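PDB 3UMC: haloacid dehalogenase, which probably catalyses the hydrolytic dehalogenation of L-2-haloacids, as a member of the haloacid dehalogenase-like hydrolase superfamily. Local coordinates for residues Met72-Leu85 with Cys165-Gln177. Numbering follows the deposited sequence.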
HETATM    1  N   MSE A  72      13.835 -14.377  14.636  1.00 54.28           N
HETATM    2  CA  MSE A  72      13.144 -14.378  13.334  1.00 53.90           C
HETATM    3  C   MSE A  72      12.972 -15.770  12.691  1.00 53.38           C
HETATM    4  O   MSE A  72      11.872 -16.132  12.253  1.00 52.77           O
HETATM    5  CB  MSE A  72      13.836 -13.460  12.340  1.00 53.78           C
HETATM    6  CG  MSE A  72      12.910 -13.058  11.245  1.00 54.29           C
HETATM    7 SE   MSE A  72      13.564 -11.744  10.008  1.00 58.00          SE
HETATM    8  CE  MSE A  72      14.746 -13.035   9.144  1.00 59.64           C
ATOM      9  N   ASP A  73      14.069 -16.521  12.595  1.00 52.97           N
ATOM     10  CA  ASP A  73      14.029 -17.954  12.294  1.00 52.71           C
ATOM     11  C   ASP A  73      13.178 -18.755  13.271  1.00 51.77           C
ATOM     12  O   ASP A  73      12.563 -19.751  12.907  1.00 51.16           O
ATOM     13  CB  ASP A  73      15.438 -18.538  12.326  1.00 53.21           C
ATOM     14  CG  ASP A  73      16.234 -18.210  11.100  1.00 55.22           C
ATOM     15  OD1 ASP A  73      15.750 -17.455  10.224  1.00 57.20           O
ATOM     16  OD2 ASP A  73      17.372 -18.731  11.016  1.00 61.41           O
ATOM     17  N   ARG A  74      13.175 -18.346  14.526  1.00 51.62           N
ATOM     18  CA  ARG A  74      12.262 -18.943  15.501  1.00 51.81           C
ATOM     19  C   ARG A  74      10.832 -18.808  14.970  1.00 50.61           C
ATOM     20  O   ARG A  74      10.109 -19.805  14.881  1.00 51.05           O
ATOM     21  CB  ARG A  74      12.433 -18.279  16.883  1.00 52.75           C
ATOM     22  CG  ARG A  74      12.256 -19.213  18.133  1.00 55.48           C
ATOM     23  CD  ARG A  74      13.437 -19.168  19.140  1.00 57.86           C
ATOM     24  NE  ARG A  74      13.944 -17.817  19.427  1.00 59.75           N
ATOM     25  CZ  ARG A  74      15.133 -17.545  19.988  1.00 61.67           C
ATOM     26  NH1 ARG A  74      15.491 -16.278  20.200  1.00 61.01           N
ATOM     27  NH2 ARG A  74      15.980 -18.529  20.331  1.00 62.03           N
ATOM     28  N   VAL A  75      10.452 -17.590  14.553  1.00 48.90           N
ATOM     29  CA  VAL A  75       9.105 -17.329  14.007  1.00 46.99           C
ATOM     30  C   VAL A  75       8.858 -18.155  12.760  1.00 46.35           C
ATOM     31  O   VAL A  75       7.824 -18.805  12.638  1.00 45.86           O
ATOM     32  CB  VAL A  75       8.883 -15.796  13.730  1.00 46.80           C
ATOM     33  CG1 VAL A  75       7.675 -15.533  12.828  1.00 45.03           C
ATOM     34  CG2 VAL A  75       8.751 -15.047  15.040  1.00 45.07           C
ATOM     35  N   ARG A  76       9.827 -18.121  11.852  1.00 45.94           N
ATOM     36  CA  ARG A  76       9.770 -18.822  10.573  1.00 45.99           C
ATOM     37  C   ARG A  76       9.506 -20.303  10.739  1.00 47.75           C
ATOM     38  O   ARG A  76       8.691 -20.880  10.038  1.00 47.04           O
ATOM     39  CB  ARG A  76      11.119 -18.645   9.837  1.00 45.65           C
ATOM     40  CG  ARG A  76      11.308 -19.434   8.502  1.00 42.09           C
ATOM     41  CD  ARG A  76      12.715 -19.238   7.870  1.00 38.14           C
ATOM     42  NE  ARG A  76      13.236 -17.894   8.111  1.00 36.10           N
ATOM     43  CZ  ARG A  76      12.834 -16.793   7.490  1.00 33.20           C
ATOM     44  NH1 ARG A  76      11.919 -16.842   6.536  1.00 35.12           N
ATOM     45  NH2 ARG A  76      13.375 -15.637   7.816  1.00 34.74           N
ATOM     46  N   ASN A  77      10.236 -20.917  11.669  1.00 50.53           N
ATOM     47  CA  ASN A  77      10.194 -22.366  11.848  1.00 52.54           C
ATOM     48  C   ASN A  77       9.010 -22.805  12.719  1.00 53.45           C
ATOM     49  O   ASN A  77       8.808 -23.994  12.917  1.00 54.51           O
ATOM     50  CB  ASN A  77      11.559 -22.868  12.358  1.00 52.75           C
ATOM     51  CG  ASN A  77      12.637 -22.821  11.243  1.00 53.72           C
ATOM     52  OD1 ASN A  77      12.419 -23.364  10.162  1.00 54.59           O
ATOM     53  ND2 ASN A  77      13.776 -22.165  11.502  1.00 51.56           N
ATOM     54  N   GLY A  78       8.208 -21.841  13.176  1.00 54.40           N
ATOM     55  CA  GLY A  78       7.005 -22.116  13.966  1.00 55.44           C
ATOM     56  C   GLY A  78       7.302 -22.339  15.440  1.00 56.15           C
ATOM     57  O   GLY A  78       6.381 -22.460  16.258  1.00 56.58           O
ATOM     58  N   GLN A  79       8.589 -22.393  15.769  1.00 56.61           N
ATOM     59  CA  GLN A  79       9.056 -22.497  17.141  1.00 57.48           C
ATOM     60  C   GLN A  79       8.284 -21.553  18.068  1.00 57.00           C
ATOM     61  O   GLN A  79       7.874 -21.941  19.164  1.00 57.42           O
ATOM     62  CB  GLN A  79      10.553 -22.142  17.200  1.00 58.19           C
ATOM     63  CG  GLN A  79      11.365 -22.860  18.297  1.00 60.28           C
ATOM     64  CD  GLN A  79      11.528 -24.361  18.033  1.00 62.97           C
ATOM     65  OE1 GLN A  79      11.485 -25.178  18.970  1.00 62.25           O
ATOM     66  NE2 GLN A  79      11.705 -24.731  16.749  1.00 64.27           N
ATOM     67  N   ALA A  80       8.107 -20.310  17.614  1.00 56.15           N
ATOM     68  CA  ALA A  80       7.438 -19.262  18.380  1.00 55.21           C
ATOM     69  C   ALA A  80       6.347 -18.635  17.523  1.00 53.95           C
ATOM     70  O   ALA A  80       6.385 -18.760  16.305  1.00 54.19           O
ATOM     71  CB  ALA A  80       8.442 -18.202  18.811  1.00 55.08           C
ATOM     72  N   PRO A  81       5.381 -17.940  18.156  1.00 52.25           N
ATOM     73  CA  PRO A  81       4.269 -17.363  17.379  1.00 50.50           C
ATOM     74  C   PRO A  81       4.674 -16.060  16.669  1.00 48.22           C
ATOM     75  O   PRO A  81       5.717 -15.484  16.998  1.00 47.96           O
ATOM     76  CB  PRO A  81       3.202 -17.082  18.448  1.00 50.42           C
ATOM     77  CG  PRO A  81       3.998 -16.769  19.671  1.00 52.20           C
ATOM     78  CD  PRO A  81       5.343 -17.508  19.566  1.00 52.32           C
ATOM     79  N   TRP A  82       3.812 -15.609  15.743  1.00 45.14           N
ATOM     80  CA  TRP A  82       4.057 -14.434  14.919  1.00 41.66           C
ATOM     81  C   TRP A  82       4.294 -13.196  15.783  1.00 40.30           C
ATOM     82  O   TRP A  82       3.501 -12.870  16.664  1.00 40.51           O
ATOM     83  CB  TRP A  82       2.883 -14.153  13.922  1.00 41.03           C
ATOM     84  CG  TRP A  82       3.142 -12.866  13.151  1.00 35.55           C
ATOM     85  CD1 TRP A  82       2.631 -11.632  13.419  1.00 33.60           C
ATOM     86  CD2 TRP A  82       4.071 -12.695  12.066  1.00 28.01           C
ATOM     87  NE1 TRP A  82       3.164 -10.694  12.538  1.00 33.97           N
ATOM     88  CE2 TRP A  82       4.048 -11.327  11.701  1.00 28.04           C
ATOM     89  CE3 TRP A  82       4.929 -13.555  11.391  1.00 26.18           C
ATOM     90  CZ2 TRP A  82       4.842 -10.804  10.688  1.00 24.98           C
ATOM     91  CZ3 TRP A  82       5.720 -13.027  10.344  1.00 29.36           C
ATOM     92  CH2 TRP A  82       5.662 -11.652  10.014  1.00 24.05           C
ATOM     93  N   GLN A  83       5.403 -12.518  15.531  1.00 37.58           N
ATOM     94  CA  GLN A  83       5.603 -11.144  15.982  1.00 36.55           C
ATOM     95  C   GLN A  83       6.101 -10.348  14.777  1.00 34.83           C
ATOM     96  O   GLN A  83       6.824 -10.874  13.928  1.00 33.21           O
ATOM     97  CB  GLN A  83       6.623 -11.069  17.125  1.00 36.18           C
ATOM     98  CG  GLN A  83       6.085 -11.588  18.478  1.00 40.72           C
ATOM     99  CD  GLN A  83       7.067 -11.353  19.656  1.00 44.37           C
ATOM    100  OE1 GLN A  83       8.051 -12.086  19.809  1.00 46.96           O
ATOM    101  NE2 GLN A  83       6.800 -10.317  20.472  1.00 44.98           N
ATOM    102  N   HIS A  84       5.695  -9.098  14.691  1.00 33.23           N
ATOM    103  CA  HIS A  84       6.157  -8.287  13.594  1.00 32.34           C
ATOM    104  C   HIS A  84       7.488  -7.623  13.952  1.00 31.42           C
ATOM    105  O   HIS A  84       7.925  -7.685  15.123  1.00 30.65           O
ATOM    106  CB  HIS A  84       5.078  -7.311  13.072  1.00 32.25           C
ATOM    107  CG  HIS A  84       4.560  -6.320  14.063  1.00 32.76           C
ATOM    108  ND1 HIS A  84       5.379  -5.595  14.898  1.00 33.22           N
ATOM    109  CD2 HIS A  84       3.294  -5.883  14.298  1.00 34.57           C
ATOM    110  CE1 HIS A  84       4.636  -4.782  15.634  1.00 38.78           C
ATOM    111  NE2 HIS A  84       3.367  -4.937  15.286  1.00 36.52           N
ATOM    112  N   LEU A  85       8.120  -6.980  12.960  1.00 29.29           N
ATOM    113  CA  LEU A  85       9.499  -6.531  13.122  1.00 27.77           C
ATOM    114  C   LEU A  85       9.666  -5.499  14.224  1.00 28.44           C
ATOM    115  O   LEU A  85      10.675  -5.549  14.930  1.00 27.58           O
ATOM    116  CB  LEU A  85      10.086  -6.028  11.806  1.00 26.63           C
ATOM    117  CG  LEU A  85      11.585  -5.732  11.796  1.00 25.30           C
ATOM    118  CD1 LEU A  85      12.343  -7.031  11.932  1.00 21.93           C
ATOM    119  CD2 LEU A  85      12.077  -4.943  10.507  1.00 24.69           C
ATOM    120  N   CYS A 165       4.308  -5.769   2.922  1.00 14.11           N
ATOM    121  CA  CYS A 165       5.218  -6.150   3.975  1.00 15.11           C
ATOM    122  C   CYS A 165       4.845  -7.524   4.552  1.00 15.86           C
ATOM    123  O   CYS A 165       3.787  -8.035   4.316  1.00 16.34           O
ATOM    124  CB  CYS A 165       5.125  -5.130   5.086  1.00 16.08           C
ATOM    125  SG  CYS A 165       5.589  -3.444   4.500  1.00 22.94           S
ATOM    126  N   ALA A 166       5.743  -8.043   5.351  1.00 16.18           N
ATOM    127  CA  ALA A 166       5.719  -9.360   5.868  1.00 17.87           C
ATOM    128  C   ALA A 166       4.464  -9.614   6.653  1.00 18.67           C
ATOM    129  O   ALA A 166       3.917 -10.729   6.593  1.00 17.53           O
ATOM    130  CB  ALA A 166       6.945  -9.583   6.740  1.00 17.32           C
ATOM    131  N   ASP A 167       4.030  -8.583   7.381  1.00 19.15           N
ATOM    132  CA  ASP A 167       2.815  -8.711   8.161  1.00 18.85           C
ATOM    133  C   ASP A 167       1.542  -8.768   7.335  1.00 19.06           C
ATOM    134  O   ASP A 167       0.547  -9.016   7.905  1.00 18.68           O
ATOM    135  CB  ASP A 167       2.718  -7.679   9.292  1.00 19.34           C
ATOM    136  CG  ASP A 167       2.519  -6.224   8.823  1.00 20.19           C
ATOM    137  OD1 ASP A 167       2.913  -5.830   7.694  1.00 22.11           O
ATOM    138  OD2 ASP A 167       1.911  -5.468   9.612  1.00 21.80           O
ATOM    139  N   LEU A 168       1.546  -8.549   6.012  1.00 19.87           N
ATOM    140  CA  LEU A 168       0.360  -8.814   5.221  1.00 19.96           C
ATOM    141  C   LEU A 168       0.222 -10.337   5.067  1.00 19.92           C
ATOM    142  O   LEU A 168      -0.853 -10.854   4.865  1.00 20.78           O
ATOM    143  CB  LEU A 168       0.418  -8.215   3.798  1.00 19.59           C
ATOM    144  CG  LEU A 168       0.557  -6.741   3.525  1.00 20.68           C
ATOM    145  CD1 LEU A 168       0.262  -6.419   2.024  1.00 16.43           C
ATOM    146  CD2 LEU A 168      -0.304  -5.943   4.471  1.00 18.36           C
ATOM    147  N   PHE A 169       1.339 -11.043   5.114  1.00 20.15           N
ATOM    148  CA  PHE A 169       1.392 -12.437   4.709  1.00 19.51           C
ATOM    149  C   PHE A 169       1.656 -13.357   5.879  1.00 19.58           C
ATOM    150  O   PHE A 169       1.502 -14.544   5.763  1.00 21.20           O
ATOM    151  CB  PHE A 169       2.506 -12.609   3.685  1.00 19.59           C
ATOM    152  CG  PHE A 169       2.447 -11.618   2.555  1.00 16.96           C
ATOM    153  CD1 PHE A 169       1.421 -11.646   1.644  1.00 12.97           C
ATOM    154  CD2 PHE A 169       3.427 -10.661   2.407  1.00 13.82           C
ATOM    155  CE1 PHE A 169       1.359 -10.729   0.636  1.00 15.41           C
ATOM    156  CE2 PHE A 169       3.406  -9.776   1.314  1.00 16.26           C
ATOM    157  CZ  PHE A 169       2.361  -9.789   0.461  1.00 13.47           C
ATOM    158  N   GLY A 170       2.095 -12.832   7.002  1.00 20.51           N
ATOM    159  CA  GLY A 170       2.468 -13.662   8.143  1.00 20.36           C
ATOM    160  C   GLY A 170       3.708 -14.484   7.915  1.00 21.17           C
ATOM    161  O   GLY A 170       3.852 -15.553   8.540  1.00 21.68           O
ATOM    162  N   HIS A 171       4.609 -14.002   7.023  1.00 20.61           N
ATOM    163  CA  HIS A 171       5.877 -14.667   6.736  1.00 20.07           C
ATOM    164  C   HIS A 171       6.988 -13.622   6.566  1.00 20.45           C
ATOM    165  O   HIS A 171       6.725 -12.503   6.091  1.00 20.35           O
ATOM    166  CB  HIS A 171       5.740 -15.478   5.462  1.00 19.82           C
ATOM    167  CG  HIS A 171       5.013 -16.778   5.632  1.00 21.78           C
ATOM    168  ND1 HIS A 171       5.659 -17.957   5.965  1.00 20.93           N
ATOM    169  CD2 HIS A 171       3.705 -17.099   5.462  1.00 22.51           C
ATOM    170  CE1 HIS A 171       4.776 -18.941   5.998  1.00 21.84           C
ATOM    171  NE2 HIS A 171       3.592 -18.452   5.680  1.00 22.08           N
ATOM    172  N   TYR A 172       8.218 -13.970   6.955  1.00 20.51           N
ATOM    173  CA  TYR A 172       9.399 -13.165   6.670  1.00 20.18           C
ATOM    174  C   TYR A 172      10.096 -13.741   5.459  1.00 19.67           C
ATOM    175  O   TYR A 172      10.098 -14.965   5.251  1.00 20.75           O
ATOM    176  CB  TYR A 172      10.386 -13.140   7.844  1.00 20.44           C
ATOM    177  CG  TYR A 172       9.861 -12.315   8.988  1.00 23.84           C
ATOM    178  CD1 TYR A 172       9.780 -10.938   8.858  1.00 18.49           C
ATOM    179  CD2 TYR A 172       9.361 -12.906  10.164  1.00 21.68           C
ATOM    180  CE1 TYR A 172       9.301 -10.179   9.838  1.00 19.40           C
ATOM    181  CE2 TYR A 172       8.848 -12.104  11.175  1.00 22.16           C
ATOM    182  CZ  TYR A 172       8.833 -10.750  10.994  1.00 19.17           C
ATOM    183  OH  TYR A 172       8.357  -9.875  11.908  1.00 18.10           O
ATOM    184  N   LYS A 173      10.705 -12.861   4.666  1.00 17.72           N
ATOM    185  CA  LYS A 173      11.479 -13.276   3.506  1.00 16.56           C
ATOM    186  C   LYS A 173      12.604 -14.134   4.069  1.00 16.66           C
ATOM    187  O   LYS A 173      13.022 -13.909   5.195  1.00 14.38           O
ATOM    188  CB  LYS A 173      12.076 -12.073   2.793  1.00 15.86           C
ATOM    189  CG  LYS A 173      11.064 -11.126   2.189  1.00 16.74           C
ATOM    190  CD  LYS A 173      11.681 -10.073   1.214  1.00 17.34           C
ATOM    191  CE  LYS A 173      12.502  -9.049   1.942  1.00 16.90           C
ATOM    192  NZ  LYS A 173      13.105  -8.041   1.024  1.00 16.50           N
ATOM    193  N   PRO A 174      13.101 -15.103   3.307  1.00 16.21           N
ATOM    194  CA  PRO A 174      12.726 -15.483   2.007  1.00 17.52           C
ATOM    195  C   PRO A 174      11.611 -16.593   1.948  1.00 18.01           C
ATOM    196  O   PRO A 174      11.573 -17.319   0.987  1.00 18.54           O
ATOM    197  CB  PRO A 174      14.043 -16.021   1.450  1.00 17.66           C
ATOM    198  CG  PRO A 174      14.573 -16.862   2.676  1.00 17.71           C
ATOM    199  CD  PRO A 174      14.252 -15.903   3.802  1.00 18.65           C
ATOM    200  N   ASP A 175      10.684 -16.683   2.904  1.00 18.76           N
ATOM    201  CA  ASP A 175       9.570 -17.620   2.721  1.00 18.86           C
ATOM    202  C   ASP A 175       8.920 -17.242   1.413  1.00 19.34           C
ATOM    203  O   ASP A 175       8.755 -16.031   1.096  1.00 20.42           O
ATOM    204  CB  ASP A 175       8.540 -17.518   3.832  1.00 19.15           C
ATOM    205  CG  ASP A 175       9.059 -18.022   5.153  1.00 20.15           C
ATOM    206  OD1 ASP A 175      10.164 -18.625   5.120  1.00 22.97           O
ATOM    207  OD2 ASP A 175       8.395 -17.782   6.229  1.00 25.86           O
ATOM    208  N   PRO A 176       8.562 -18.237   0.632  1.00 18.44           N
ATOM    209  CA  PRO A 176       8.001 -18.012  -0.655  1.00 17.12           C
ATOM    210  C   PRO A 176       6.650 -17.292  -0.633  1.00 17.33           C
ATOM    211  O   PRO A 176       6.261 -16.686  -1.638  1.00 16.55           O
ATOM    212  CB  PRO A 176       7.861 -19.400  -1.241  1.00 18.17           C
ATOM    213  CG  PRO A 176       8.127 -20.330  -0.178  1.00 20.26           C
ATOM    214  CD  PRO A 176       8.808 -19.654   0.932  1.00 19.13           C
ATOM    215  N   GLN A 177       5.934 -17.384   0.475  1.00 16.24           N
ATOM    216  CA  GLN A 177       4.661 -16.736   0.628  1.00 16.76           C
ATOM    217  C   GLN A 177       4.727 -15.209   0.420  1.00 15.80           C
ATOM    218  O   GLN A 177       3.737 -14.598  -0.006  1.00 17.31           O
ATOM    219  CB  GLN A 177       4.083 -17.081   1.999  1.00 15.98           C
ATOM    220  CG  GLN A 177       3.570 -18.556   2.071  1.00 18.76           C
ATOM    221  CD  GLN A 177       4.636 -19.553   2.526  1.00 21.64           C
ATOM    222  OE1 GLN A 177       5.836 -19.234   2.553  1.00 18.69           O
ATOM    223  NE2 GLN A 177       4.187 -20.761   3.001  1.00 21.63           N
TER
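Cap and core of the haloacid dehalogenase fold meet where Y172, in the loop ahead of helix 176-186, enters between the end of helix 69-76 and W82. Its ring is covered on both faces. W82 forms an offset stack on one, with centroids 4.6 Å apart and planes at 19°; selenomethionine M72 lies over the opposite face, SE 4.2 Å from the Y172 ring centroid, a Met-aromatic contact. V75 CG1 meets the Y172 edge. At the ring's far end Y172 OH donates to Q83 O over 2.7 Å, in the carbonyl plane and on a lone pair, which holds the hydroxyl against the backbone of Q83. The indole in turn receives G170 CA over its six-membered ring, 4.0 Å from the centroid and 13° off the normal, evidence of a CH-pi contact.

R76 binds the backbone carbonyls of Y172 and K173. Its extended start (chi1 175°) carries the guanidinium to the 172-175 loop, and the bend at chi3 turns it so that R76 NH1 meets Y172 O at 2.9 Å, from above the carbonyl plane, while R76 NH2 donates to K173 O. R76 NH1 also makes a salt bridge to D175 OD1 (2.9 Å); a weak, longer bond from R76 NE to D73 OD1 extends the network. D175 OD2 accepts from H171 ND1 at 2.8 Å. K173 NZ forms salt bridges with D28 and D202, as expected for the active-site lysine of HAD hydrolases, placing this cap-core interface beside the probable catalytic site.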